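Local coordinates for protein glucose-6-phosphate 1-dehydrogenase (Kluyveromyces lactis, PDB 7E6I) that oxidises glucose 6-phosphate to 6-phosphogluconolactone with NADP+ as hydride acceptor, probably the rate-limiting entry step of the oxidative pentose phosphate pathway, at residues A[254-259]-A[267-272]. Residues are numbered along the deposited sequence; the frame is centred on the assembly and turned at random.
Sequences TMERPV and RDEKVK
Met-255 and Glu-269 bring the two backbones closest, their CA atoms 5.6 Å apart, where the extended chain 255-258 leaving helix 236-254 runs past one face of helix 263-276. Glu-269 is the residue most engaged: its CB and CG lie against the carbonyl oxygen of Glu-256, with CB 3.5 Å from that O, and its CG also rests on Pro-258, 3.8 Å from the CA. The bend at chi2 (-54°) turns the carboxylate across the groove between loop and helix, with OE1 on the side of the residue's own carbonyl, so that one water can reach both. This water ties the segments together. It accepts from the N of Glu-256 at 3.0 Å and donates both to the O of Glu-269 and, at 2.6 Å, to OE1 of the same residue, so backbone and side chain of one glutamate hold it from the helix side. OE2 lies 4.0 Å from CG1 of the exposed Val-259.

This is a helix-loop-helix connection in the C-terminal domain of the dehydrogenase, the loop folding back onto the second helix. With an alanine in place of Glu-269, the water would probably be left one acceptor short and a gap would open beside Pro-258 where CG had lain.

Met-255 crosses Glu-269 at about a right angle, and the bend at chi3 (-107°) swings its CE to 3.6 Å from the glutamate CB, while its SD lies 3.7 Å from CG of Lys-270. Beyond that aliphatic part, the Lys-270 ammonium is hydrogen-bonded to Gln-248 and forms a salt bridge with Glu-435, and its side chain packs on Leu-185, which by similarity belongs to the glucose 6-phosphate site. The carboxylate of Glu-256 turns away from the helix to a salt bridge with Arg-327.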
loop_
_atom_site.group_PDB
_atom_site.type_symbol
_atom_site.label_atom_id
_atom_site.label_comp_id
_atom_site.label_asym_id
_atom_site.label_seq_id
_atom_site.Cartn_x
_atom_site.Cartn_y
_atom_site.Cartn_z
ATOM N N THR A 254 9.109 0.153 12.577
ATOM C CA THR A 254 10.362 0.645 13.134
ATOM C C THR A 254 10.293 2.074 13.660
ATOM O O THR A 254 11.207 2.482 14.386
ATOM C CB THR A 254 11.490 0.561 12.087
ATOM O OG1 THR A 254 11.115 1.301 10.920
ATOM C CG2 THR A 254 11.782 -0.882 11.676
ATOM N N MET A 255 9.260 2.849 13.311
ATOM C CA MET A 255 9.239 4.238 13.761
ATOM C C MET A 255 9.117 4.318 15.273
ATOM O O MET A 255 8.716 3.360 15.940
ATOM C CB MET A 255 8.071 5.012 13.155
ATOM C CG MET A 255 6.703 4.527 13.617
ATOM S SD MET A 255 5.345 5.153 12.623
ATOM C CE MET A 255 4.660 6.339 13.797
ATOM N N GLU A 256 9.447 5.489 15.811
ATOM C CA GLU A 256 9.149 5.790 17.207
ATOM C C GLU A 256 7.691 6.217 17.355
ATOM O O GLU A 256 6.969 6.438 16.372
ATOM C CB GLU A 256 10.054 6.893 17.747
ATOM C CG GLU A 256 11.547 6.609 17.621
ATOM C CD GLU A 256 12.014 5.455 18.503
ATOM O OE1 GLU A 256 11.552 5.352 19.672
ATOM O OE2 GLU A 256 12.851 4.652 18.030
ATOM N N ARG A 257 7.268 6.340 18.609
ATOM C CA ARG A 257 5.869 6.615 18.913
ATOM C C ARG A 257 5.541 8.059 18.552
ATOM O O ARG A 257 6.290 8.967 18.913
ATOM C CB ARG A 257 5.591 6.354 20.400
ATOM C CG ARG A 257 4.196 6.757 20.895
ATOM C CD ARG A 257 4.146 6.901 22.428
ATOM N NE ARG A 257 4.500 5.637 23.056
ATOM C CZ ARG A 257 3.618 4.702 23.410
ATOM N NH1 ARG A 257 2.312 4.916 23.227
ATOM N NH2 ARG A 257 4.038 3.553 23.955
ATOM N N PRO A 258 4.463 8.311 17.830
ATOM C CA PRO A 258 4.069 9.706 17.590
ATOM C C PRO A 258 3.791 10.398 18.917
ATOM O O PRO A 258 3.143 9.841 19.808
ATOM C CB PRO A 258 2.816 9.593 16.711
ATOM C CG PRO A 258 2.652 8.135 16.355
ATOM C CD PRO A 258 3.591 7.317 17.175
ATOM N N VAL A 259 4.330 11.608 19.078
ATOM C CA VAL A 259 4.232 12.231 20.394
ATOM C C VAL A 259 2.956 13.044 20.543
ATOM O O VAL A 259 2.573 13.365 21.674
ATOM C CB VAL A 259 5.500 13.055 20.736
ATOM C CG1 VAL A 259 6.585 12.854 19.682
ATOM C CG2 VAL A 259 5.189 14.507 20.913
ATOM N N ARG A 267 3.185 10.949 10.547
ATOM C CA ARG A 267 4.001 11.085 9.356
ATOM C C ARG A 267 5.410 11.563 9.705
ATOM O O ARG A 267 6.386 11.074 9.131
ATOM C CB ARG A 267 3.279 11.997 8.373
ATOM C CG ARG A 267 2.600 11.190 7.293
ATOM C CD ARG A 267 1.246 11.662 6.844
ATOM N NE ARG A 267 1.206 13.047 6.399
ATOM C CZ ARG A 267 0.845 13.452 5.179
ATOM N NH1 ARG A 267 0.523 12.586 4.225
ATOM N NH2 ARG A 267 0.812 14.752 4.913
ATOM N N ASP A 268 5.546 12.456 10.687
ATOM C CA ASP A 268 6.870 12.887 11.129
ATOM C C ASP A 268 7.718 11.707 11.583
ATOM O O ASP A 268 8.933 11.676 11.340
ATOM C CB ASP A 268 6.758 13.885 12.288
ATOM C CG ASP A 268 6.269 15.264 11.859
ATOM O OD1 ASP A 268 6.335 15.611 10.657
ATOM O OD2 ASP A 268 5.808 16.002 12.754
ATOM N N GLU A 269 7.112 10.744 12.287
ATOM C CA GLU A 269 7.912 9.627 12.777
ATOM C C GLU A 269 8.289 8.675 11.644
ATOM O O GLU A 269 9.382 8.094 11.665
ATOM C CB GLU A 269 7.167 8.884 13.881
ATOM C CG GLU A 269 6.916 9.715 15.140
ATOM C CD GLU A 269 8.177 10.348 15.727
ATOM O OE1 GLU A 269 9.261 9.730 15.660
ATOM O OE2 GLU A 269 8.089 11.460 16.281
ATOM N N LYS A 270 7.415 8.517 10.644
ATOM C CA LYS A 270 7.776 7.715 9.483
ATOM C C LYS A 270 8.957 8.341 8.734
ATOM O O LYS A 270 9.958 7.665 8.453
ATOM C CB LYS A 270 6.563 7.537 8.580
ATOM C CG LYS A 270 5.470 6.695 9.215
ATOM C CD LYS A 270 4.171 6.816 8.445
ATOM C CE LYS A 270 4.134 5.854 7.290
ATOM N NZ LYS A 270 3.001 6.046 6.332
ATOM N N VAL A 271 8.877 9.645 8.450
ATOM C CA VAL A 271 9.987 10.341 7.815
ATOM C C VAL A 271 11.245 10.204 8.661
ATOM O O VAL A 271 12.338 9.944 8.142
ATOM C CB VAL A 271 9.627 11.821 7.570
ATOM C CG1 VAL A 271 10.835 12.574 7.012
ATOM C CG2 VAL A 271 8.432 11.936 6.613
ATOM N N LYS A 272 11.104 10.347 9.976
ATOM C CA LYS A 272 12.259 10.298 10.868
ATOM C C LYS A 272 12.986 8.961 10.781
ATOM O O LYS A 272 14.219 8.924 10.737
ATOM C CB LYS A 272 11.841 10.571 12.316
ATOM C CG LYS A 272 13.054 10.626 13.245
ATOM C CD LYS A 272 12.736 11.261 14.572
ATOM C CE LYS A 272 13.498 10.584 15.697
ATOM N NZ LYS A 272 13.454 11.386 16.960
HETATM O O HOH W 1 10.415 7.895 14.300
#